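Local coordinates for guanine nucleotide exchange factor SRM1 (Saccharomyces cerevisiae, PDB 3OF7), which promotes exchange of GDP for GTP on the GTPases GSP1 and GSP2, binds chromatin, and controls RNA metabolism and transport, at residues 146-151 with 163-168; 156-161 with 174-179; 395-400 with 421-426. All coordinates share one frame; numbering follows the deposited sequence.

Contacts 1 and 2 lie at the two ends of strand 159-164 in one propeller blade: contact 1 pairs the strand's finish with the incoming strand 150-155, and contact 2 pairs its start with strand 169-177. Their centres are about 23 Å apart. Contact 1 is the more peripheral and only partly buried, and sets a histidine, an asparagine, a serine and a water beside a small apolar patch. Contact 2 is buried, with a methionine against a phenylalanine and a water held by backbone groups and a threonine hydroxyl. Contact 3 is also buried, but belongs to another blade, across the chain's centre from contact 2; regular strand pairing dominates there.

Contact 1: residues 146-151 with 163-168; sequences EGHKVV and LFSNGE
At the open end of a propeller-blade hairpin, the imidazole of His-148 carries the amide of Asn-166 over one face, while the carbonyl oxygen of Glu-146 lies off the opposite face near the rim. Asn-166 ND2 sits 3.4 Å from His-148 CD2, and Asn-166 CB makes a CH-pi contact, 3.8 Å from the centroid of the His-148 ring, with ring and amide planes 31° apart. At the imidazole edge, in its plane, are Glu-146 OE1 and a water. The second flat group, the Phe-164 ring, takes Val-150 CG2 over one face in another CH-pi contact and has Glu-168 O at its edge.

The hairpin is antiparallel, built from strands 150-155 and 159-164 of one blade of the RCC1-type beta-propeller. Val-150 and Phe-164 form a non-hydrogen-bonded pair there. Val-151 N donates to Leu-163 O at 2.8 Å, and Ser-165 N to Lys-149 O at 2.7 Å. Starting from the bridge residue, the chain from Phe-164 to Gly-167 makes a type I turn, and Asn-166 OD1 closes an Asx turn by accepting from Glu-168 N, a donor standing above the carbonyl plane. Helix 142-145 supplies Pro-143, against which both His-148 and Phe-164 rest.

A chi1 of 52° points Ser-165 OG at the neighbouring segment, where it takes an almost straight bond from Lys-149 N at 3.1 Å. The same hydroxyl and the imidazole share that edge water, whose oxygen lies 2.6 Å from Ser-165 OG and 2.7 Å from His-148 ND1.

Contact 2: residues 156-161 with 174-179; sequences TDNMSC and TFRCNE
The beta hairpin of strands 159-164 and 169-177, in one blade of the RCC1-type propeller, brings Thr-174 and Phe-175 against Asn-158 and Met-159 in a buried contact at the tight turn that leads into strand 159-164. A single direct backbone hydrogen bond joins the segments: Thr-174 N donates to Asn-158 O at 2.9 Å, approaching from above the carbonyl plane, 48° out of it.

Thr-156 organises the turn. Its OG1 accepts from Met-159 N in an ST motif, while its backbone N donates to Met-159 O. The hydroxyl's own proton goes to a water 2.6 Å from Thr-156 OG1; Asn-158 N also donates to this water, which in turn donates to Thr-174 O at 2.8 Å. One water thus satisfies polar groups from both segments and ties the turn to the neighbouring strand.

On the apolar side, the Met-159 chain runs alongside the Phe-175 ring, both headed in one direction. The methionine is bent at every torsion, and its chi1 of 83° turns Met-159 CG toward the ring, 3.3 Å from Phe-175 CE2. Met-159 SD stands obliquely to the Phe-175 ring, 5.1 Å from its centroid, a Met-aromatic contact. Trp-228 meets the phenylalanine ring edge-to-face, and Ile-216 of strand 215-220 in the next blade touches the methionine.

The Arg-176 chain, extended from CG to NE, crosses the Asn-158 side chain at about a right angle, its backbone N hydrogen-bonded to Asp-214 OD1. Thr-174 turns its OG1 to Lys-190 O, leaving its methyl CG2 4.1 Å from Asn-158 CB.

Contact 3: residues 395-400 with 421-426; sequences NGIAYS and PTRIKN
Ala-398 O receives a nearly straight hydrogen bond from Ile-424 N, 2.9 Å long with 175° at the hydrogen. The reverse link between these two residues runs through a water, which accepts from Ala-398 N and donates to Ile-424 O, so the backbones are bridged once directly and once through solvent. Next along, Ser-400 and Thr-422 form a hydrogen-bonded pair, with Ser-400 N giving to Thr-422 O and Thr-422 N giving to Ser-400 O.

Between these pairs stands the non-hydrogen-bonded pair of Tyr-399 and Arg-423. Arg-423 CA lies over one face of the tyrosine ring in a CH-pi contact, 4.0 Å from the centroid, and Arg-423 CB is 3.7 Å from Tyr-399 CE2. The strands, 398-402 and 421-423, are the third and the outermost of a four-stranded antiparallel blade in the RCC1-type propeller; their short segments run 134° apart. Met-463 of the C-terminal helix 453-464 packs on Tyr-399 and Ile-397. Replacing Tyr-399 by a serine removes the ring and would probably strip the cover from Arg-423 CA and CB and leave a gap beside Met-463.

Arg-423 runs fully extended, CG anti to the backbone N (chi1 177°), which carries it past Ile-397, whose CG2 is 3.7 Å from Arg-423 CG. Its guanidinium has Lys-425 CD over one face.

On the other side of the strand pair Ile-424 packs against Ser-400 and Ala-398. Ser-400 OG, hydrogen-bonded to Val-409 O, lies 3.6 Å from Ile-424 CG1, and Ile-424 CD1 is 4.1 Å from Ala-398 CB.

Contact 1: residues 146-151 with 163-168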
loop_
_atom_site.group_PDB
_atom_site.type_symbol
_atom_site.label_atom_id
_atom_site.label_comp_id
_atom_site.label_asym_id
_atom_site.label_seq_id
_atom_site.Cartn_x
_atom_site.Cartn_y
_atom_site.Cartn_z
ATOM N N GLU A 146 6.187 -12.075 25.273
ATOM C CA GLU A 146 7.562 -12.577 25.266
ATOM C C GLU A 146 8.580 -11.472 24.971
ATOM O O GLU A 146 9.780 -11.738 24.857
ATOM C CB GLU A 146 7.727 -13.709 24.241
ATOM C CG GLU A 146 6.746 -14.870 24.378
ATOM C CD GLU A 146 7.365 -16.208 24.006
ATOM O OE1 GLU A 146 7.958 -16.324 22.910
ATOM O OE2 GLU A 146 7.256 -17.153 24.816
ATOM N N GLY A 147 8.100 -10.239 24.819
ATOM C CA GLY A 147 8.978 -9.103 24.561
ATOM C C GLY A 147 9.300 -8.857 23.098
ATOM O O GLY A 147 10.128 -8.002 22.775
ATOM N N HIS A 148 8.661 -9.596 22.196
ATOM C CA HIS A 148 8.829 -9.315 20.769
ATOM C C HIS A 148 7.900 -8.176 20.372
ATOM O O HIS A 148 6.951 -7.872 21.094
ATOM C CB HIS A 148 8.570 -10.561 19.922
ATOM C CG HIS A 148 9.403 -11.732 20.330
ATOM N ND1 HIS A 148 10.776 -11.736 20.224
ATOM C CD2 HIS A 148 9.062 -12.922 20.880
ATOM C CE1 HIS A 148 11.246 -12.884 20.675
ATOM N NE2 HIS A 148 10.228 -13.621 21.083
ATOM N N LYS A 149 8.182 -7.561 19.228
ATOM C CA LYS A 149 7.407 -6.424 18.747
ATOM C C LYS A 149 7.051 -6.560 17.275
ATOM O O LYS A 149 7.721 -7.272 16.533
ATOM C CB LYS A 149 8.184 -5.125 18.982
ATOM C CG LYS A 149 8.090 -4.644 20.431
ATOM C CD LYS A 149 8.927 -3.407 20.694
ATOM C CE LYS A 149 8.861 -3.012 22.169
ATOM N NZ LYS A 149 9.227 -4.152 23.063
ATOM N N VAL A 150 5.998 -5.862 16.860
ATOM C CA VAL A 150 5.643 -5.791 15.446
ATOM C C VAL A 150 6.614 -4.850 14.733
ATOM O O VAL A 150 6.883 -3.747 15.220
ATOM C CB VAL A 150 4.207 -5.273 15.253
ATOM C CG1 VAL A 150 3.871 -5.125 13.760
ATOM C CG2 VAL A 150 3.193 -6.186 15.961
ATOM N N VAL A 151 7.132 -5.278 13.588
ATOM C CA VAL A 151 8.006 -4.422 12.775
ATOM C C VAL A 151 7.338 -3.965 11.481
ATOM O O VAL A 151 7.769 -2.990 10.874
ATOM C CB VAL A 151 9.382 -5.072 12.468
ATOM C CG1 VAL A 151 10.121 -5.421 13.771
ATOM C CG2 VAL A 151 9.224 -6.308 11.578
ATOM N N LEU A 163 3.973 -8.664 11.045
ATOM C CA LEU A 163 5.287 -9.286 11.061
ATOM C C LEU A 163 6.024 -8.914 12.344
ATOM O O LEU A 163 6.165 -7.729 12.658
ATOM C CB LEU A 163 6.098 -8.829 9.847
ATOM C CG LEU A 163 7.565 -9.267 9.780
ATOM C CD1 LEU A 163 7.686 -10.799 9.717
ATOM C CD2 LEU A 163 8.280 -8.605 8.607
ATOM N N PHE A 164 6.498 -9.925 13.074
ATOM C CA PHE A 164 7.138 -9.693 14.369
ATOM C C PHE A 164 8.660 -9.719 14.274
ATOM O O PHE A 164 9.223 -10.271 13.332
ATOM C CB PHE A 164 6.632 -10.684 15.423
ATOM C CG PHE A 164 5.266 -10.359 15.954
ATOM C CD1 PHE A 164 4.117 -10.766 15.270
ATOM C CD2 PHE A 164 5.121 -9.648 17.138
ATOM C CE1 PHE A 164 2.854 -10.471 15.760
ATOM C CE2 PHE A 164 3.852 -9.344 17.642
ATOM C CZ PHE A 164 2.717 -9.758 16.954
ATOM N N SER A 165 9.312 -9.109 15.260
ATOM C CA SER A 165 10.764 -8.982 15.271
ATOM C C SER A 165 11.475 -10.334 15.384
ATOM O O SER A 165 12.676 -10.424 15.124
ATOM C CB SER A 165 11.200 -8.076 16.419
ATOM O OG SER A 165 10.624 -8.522 17.630
ATOM N N ASN A 166 10.741 -11.373 15.768
ATOM C CA ASN A 166 11.312 -12.720 15.809
ATOM C C ASN A 166 11.035 -13.536 14.535
ATOM O O ASN A 166 11.276 -14.740 14.505
ATOM C CB ASN A 166 10.837 -13.474 17.056
ATOM C CG ASN A 166 9.357 -13.812 17.014
ATOM O OD1 ASN A 166 8.602 -13.300 16.181
ATOM N ND2 ASN A 166 8.933 -14.678 17.923
ATOM N N GLY A 167 10.519 -12.876 13.496
ATOM C CA GLY A 167 10.276 -13.529 12.204
ATOM C C GLY A 167 8.916 -14.191 12.056
ATOM O O GLY A 167 8.581 -14.701 10.982
ATOM N N GLU A 168 8.131 -14.183 13.126
ATOM C CA GLU A 168 6.799 -14.793 13.121
ATOM C C GLU A 168 5.765 -13.894 12.450
ATOM O O GLU A 168 5.855 -12.665 12.526
ATOM C CB GLU A 168 6.346 -15.113 14.539
ATOM C CG GLU A 168 7.190 -16.198 15.225
ATOM C CD GLU A 168 6.542 -16.766 16.473
ATOM O OE1 GLU A 168 5.615 -16.139 17.024
ATOM O OE2 GLU A 168 6.965 -17.860 16.909
HETATM O O HOH W 1 12.303 -9.854 19.145
#

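Contact 2: residues 156-161 with 174-179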
loop_
_atom_site.group_PDB
_atom_site.type_symbol
_atom_site.label_atom_id
_atom_site.label_comp_id
_atom_site.label_asym_id
_atom_site.label_seq_id
_atom_site.Cartn_x
_atom_site.Cartn_y
_atom_site.Cartn_z
ATOM N N THR A 156 -4.644 -6.163 3.120
ATOM C CA THR A 156 -5.209 -6.310 1.787
ATOM C C THR A 156 -6.645 -5.774 1.837
ATOM O O THR A 156 -6.999 -5.029 2.746
ATOM C CB THR A 156 -5.213 -7.790 1.329
ATOM O OG1 THR A 156 -6.131 -8.537 2.130
ATOM C CG2 THR A 156 -3.814 -8.401 1.426
ATOM N N ASP A 157 -7.474 -6.143 0.867
ATOM C CA ASP A 157 -8.887 -5.769 0.919
ATOM C C ASP A 157 -9.568 -6.397 2.138
ATOM O O ASP A 157 -10.313 -5.719 2.851
ATOM C CB ASP A 157 -9.624 -6.182 -0.357
ATOM C CG ASP A 157 -9.546 -5.135 -1.453
ATOM O OD1 ASP A 157 -8.605 -4.300 -1.468
ATOM O OD2 ASP A 157 -10.429 -5.167 -2.329
ATOM N N ASN A 158 -9.253 -7.668 2.399
ATOM C CA ASN A 158 -10.009 -8.506 3.338
ATOM C C ASN A 158 -9.148 -9.252 4.383
ATOM O O ASN A 158 -9.690 -9.953 5.253
ATOM C CB ASN A 158 -10.848 -9.528 2.540
ATOM C CG ASN A 158 -11.731 -8.877 1.476
ATOM O OD1 ASN A 158 -11.503 -9.029 0.258
ATOM N ND2 ASN A 158 -12.741 -8.149 1.928
ATOM N N MET A 159 -7.825 -9.117 4.294
ATOM C CA MET A 159 -6.924 -9.776 5.255
ATOM C C MET A 159 -5.920 -8.827 5.886
ATOM O O MET A 159 -5.650 -7.741 5.373
ATOM C CB MET A 159 -6.283 -11.086 4.724
ATOM C CG MET A 159 -5.041 -11.005 3.845
ATOM S SD MET A 159 -3.358 -10.743 4.503
ATOM C CE MET A 159 -2.958 -12.224 5.445
ATOM N N SER A 160 -5.388 -9.254 7.020
ATOM C CA SER A 160 -4.492 -8.442 7.810
ATOM C C SER A 160 -3.311 -9.295 8.223
ATOM O O SER A 160 -3.447 -10.512 8.399
ATOM C CB SER A 160 -5.224 -7.938 9.045
ATOM O OG SER A 160 -6.237 -7.020 8.684
ATOM N N CYS A 161 -2.158 -8.657 8.371
ATOM C CA CYS A 161 -0.927 -9.364 8.689
ATOM C C CYS A 161 -0.020 -8.510 9.562
ATOM O O CYS A 161 0.095 -7.305 9.350
ATOM C CB CYS A 161 -0.200 -9.778 7.410
ATOM S SG CYS A 161 1.195 -10.900 7.690
ATOM N N THR A 174 -9.633 -12.874 5.506
ATOM C CA THR A 174 -9.817 -13.883 4.456
ATOM C C THR A 174 -9.311 -13.362 3.117
ATOM O O THR A 174 -8.963 -12.181 3.005
ATOM C CB THR A 174 -11.308 -14.322 4.325
ATOM O OG1 THR A 174 -11.387 -15.554 3.591
ATOM C CG2 THR A 174 -12.150 -13.257 3.599
ATOM N N PHE A 175 -9.247 -14.237 2.118
ATOM C CA PHE A 175 -9.039 -13.808 0.739
ATOM C C PHE A 175 -10.303 -14.029 -0.071
ATOM O O PHE A 175 -10.891 -15.122 -0.059
ATOM C CB PHE A 175 -7.876 -14.553 0.072
ATOM C CG PHE A 175 -6.594 -14.493 0.845
ATOM C CD1 PHE A 175 -6.170 -15.586 1.597
ATOM C CD2 PHE A 175 -5.812 -13.343 0.832
ATOM C CE1 PHE A 175 -4.965 -15.536 2.330
ATOM C CE2 PHE A 175 -4.608 -13.284 1.556
ATOM C CZ PHE A 175 -4.190 -14.389 2.310
ATOM N N ARG A 176 -10.718 -12.981 -0.776
ATOM C CA ARG A 176 -11.763 -13.109 -1.770
ATOM C C ARG A 176 -11.172 -13.412 -3.143
ATOM O O ARG A 176 -9.958 -13.404 -3.341
ATOM C CB ARG A 176 -12.619 -11.839 -1.825
ATOM C CG ARG A 176 -13.567 -11.677 -0.650
ATOM C CD ARG A 176 -14.415 -10.423 -0.826
ATOM N NE ARG A 176 -15.206 -10.131 0.365
ATOM C CZ ARG A 176 -16.417 -10.626 0.609
ATOM N NH1 ARG A 176 -17.001 -11.443 -0.262
ATOM N NH2 ARG A 176 -17.043 -10.299 1.731
ATOM N N CYS A 177 -12.059 -13.706 -4.082
ATOM C CA CYS A 177 -11.715 -13.902 -5.473
ATOM C C CYS A 177 -12.833 -13.255 -6.298
ATOM O O CYS A 177 -13.751 -12.646 -5.738
ATOM C CB CYS A 177 -11.606 -15.397 -5.771
ATOM S SG CYS A 177 -13.108 -16.298 -5.374
ATOM N N ASN A 178 -12.768 -13.399 -7.619
ATOM C CA ASN A 178 -13.715 -12.730 -8.522
ATOM C C ASN A 178 -15.191 -12.914 -8.150
ATOM O O ASN A 178 -16.006 -12.007 -8.363
ATOM C CB ASN A 178 -13.485 -13.179 -9.978
ATOM C CG ASN A 178 -12.108 -12.792 -10.510
ATOM O OD1 ASN A 178 -11.404 -11.973 -9.919
ATOM N ND2 ASN A 178 -11.721 -13.390 -11.637
ATOM N N GLU A 179 -15.524 -14.069 -7.576
ATOM C CA GLU A 179 -16.925 -14.479 -7.397
ATOM C C GLU A 179 -17.407 -14.605 -5.946
ATOM O O GLU A 179 -18.612 -14.754 -5.702
ATOM C CB GLU A 179 -17.228 -15.771 -8.181
ATOM C CG GLU A 179 -16.171 -16.872 -8.073
ATOM C CD GLU A 179 -15.054 -16.736 -9.102
ATOM O OE1 GLU A 179 -15.345 -16.738 -10.320
ATOM O OE2 GLU A 179 -13.879 -16.631 -8.690
HETATM O O HOH W 2 -7.806 -10.316 1.285
#

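Contact 3: residues 395-400 with 421-426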
loop_
_atom_site.group_PDB
_atom_site.type_symbol
_atom_site.label_atom_id
_atom_site.label_comp_id
_atom_site.label_asym_id
_atom_site.label_seq_id
_atom_site.Cartn_x
_atom_site.Cartn_y
_atom_site.Cartn_z
ATOM N N ASN A 395 10.308 17.994 1.339
ATOM C CA ASN A 395 10.004 18.992 2.381
ATOM C C ASN A 395 8.779 18.691 3.270
ATOM O O ASN A 395 8.413 19.506 4.118
ATOM C CB ASN A 395 9.950 20.419 1.788
ATOM C CG ASN A 395 8.692 20.691 0.953
ATOM O OD1 ASN A 395 7.926 19.784 0.614
ATOM N ND2 ASN A 395 8.485 21.959 0.613
ATOM N N GLY A 396 8.150 17.532 3.067
ATOM C CA GLY A 396 7.057 17.082 3.940
ATOM C C GLY A 396 5.666 17.553 3.554
ATOM O O GLY A 396 4.742 17.522 4.370
ATOM N N ILE A 397 5.522 18.002 2.314
ATOM C CA ILE A 397 4.232 18.406 1.774
ATOM C C ILE A 397 3.758 17.248 0.895
ATOM O O ILE A 397 4.533 16.732 0.090
ATOM C CB ILE A 397 4.343 19.732 0.970
ATOM C CG1 ILE A 397 4.701 20.892 1.924
ATOM C CG2 ILE A 397 3.038 20.039 0.217
ATOM C CD1 ILE A 397 4.752 22.268 1.269
ATOM N N ALA A 398 2.507 16.838 1.085
ATOM C CA ALA A 398 1.899 15.754 0.305
ATOM C C ALA A 398 1.262 16.241 -1.003
ATOM O O ALA A 398 0.723 17.357 -1.077
ATOM C CB ALA A 398 0.878 14.993 1.158
ATOM N N TYR A 399 1.332 15.387 -2.026
ATOM C CA TYR A 399 0.831 15.673 -3.374
ATOM C C TYR A 399 -0.002 14.492 -3.823
ATOM O O TYR A 399 0.407 13.347 -3.648
ATOM C CB TYR A 399 1.988 15.873 -4.362
ATOM C CG TYR A 399 2.745 17.169 -4.150
ATOM C CD1 TYR A 399 3.560 17.338 -3.031
ATOM C CD2 TYR A 399 2.641 18.225 -5.063
ATOM C CE1 TYR A 399 4.252 18.522 -2.815
ATOM C CE2 TYR A 399 3.336 19.423 -4.858
ATOM C CZ TYR A 399 4.135 19.559 -3.729
ATOM O OH TYR A 399 4.826 20.724 -3.504
ATOM N N SER A 400 -1.155 14.767 -4.416
ATOM C CA SER A 400 -2.060 13.696 -4.813
ATOM C C SER A 400 -2.557 13.881 -6.238
ATOM O O SER A 400 -2.499 14.983 -6.801
ATOM C CB SER A 400 -3.249 13.631 -3.848
ATOM O OG SER A 400 -3.970 14.853 -3.872
ATOM N N PRO A 421 0.427 15.358 -10.136
ATOM C CA PRO A 421 0.608 15.496 -8.690
ATOM C C PRO A 421 0.361 16.936 -8.222
ATOM O O PRO A 421 1.010 17.875 -8.695
ATOM C CB PRO A 421 2.063 15.080 -8.483
ATOM C CG PRO A 421 2.305 14.097 -9.598
ATOM C CD PRO A 421 1.579 14.682 -10.767
ATOM N N THR A 422 -0.578 17.088 -7.296
ATOM C CA THR A 422 -1.066 18.394 -6.887
ATOM C C THR A 422 -0.973 18.536 -5.373
ATOM O O THR A 422 -1.443 17.681 -4.609
ATOM C CB THR A 422 -2.507 18.619 -7.413
ATOM O OG1 THR A 422 -2.503 18.520 -8.844
ATOM C CG2 THR A 422 -3.051 19.979 -7.019
ATOM N N ARG A 423 -0.353 19.631 -4.953
ATOM C CA ARG A 423 -0.156 19.936 -3.538
ATOM C C ARG A 423 -1.455 19.892 -2.741
ATOM O O ARG A 423 -2.455 20.486 -3.139
ATOM C CB ARG A 423 0.483 21.322 -3.427
ATOM C CG ARG A 423 0.696 21.843 -2.029
ATOM C CD ARG A 423 1.343 23.216 -2.133
ATOM N NE ARG A 423 1.556 23.836 -0.835
ATOM C CZ ARG A 423 1.873 25.116 -0.664
ATOM N NH1 ARG A 423 2.002 25.913 -1.719
ATOM N NH2 ARG A 423 2.059 25.596 0.558
ATOM N N ILE A 424 -1.436 19.169 -1.623
ATOM C CA ILE A 424 -2.536 19.206 -0.671
ATOM C C ILE A 424 -2.243 20.342 0.315
ATOM O O ILE A 424 -1.268 20.286 1.082
ATOM C CB ILE A 424 -2.718 17.873 0.082
ATOM C CG1 ILE A 424 -3.010 16.730 -0.912
ATOM C CG2 ILE A 424 -3.844 17.999 1.108
ATOM C CD1 ILE A 424 -2.930 15.321 -0.313
ATOM N N LYS A 425 -3.071 21.377 0.247
ATOM C CA LYS A 425 -3.003 22.517 1.161
ATOM C C LYS A 425 -4.343 22.649 1.872
ATOM O O LYS A 425 -5.369 22.895 1.234
ATOM C CB LYS A 425 -2.684 23.797 0.381
ATOM C CG LYS A 425 -2.385 25.024 1.238
ATOM C CD LYS A 425 -1.974 26.196 0.347
ATOM C CE LYS A 425 -1.635 27.434 1.163
ATOM N NZ LYS A 425 -1.167 28.542 0.267
ATOM N N ASN A 426 -4.337 22.432 3.185
ATOM C CA ASN A 426 -5.508 22.674 4.030
ATOM C C ASN A 426 -5.025 23.038 5.419
ATOM O O ASN A 426 -3.883 22.726 5.773
ATOM C CB ASN A 426 -6.524 21.496 4.020
ATOM C CG ASN A 426 -6.248 20.424 5.088
ATOM O OD1 ASN A 426 -5.116 19.986 5.286
ATOM N ND2 ASN A 426 -7.309 19.966 5.739
HETATM O O HOH W 3 0.589 18.438 2.512
#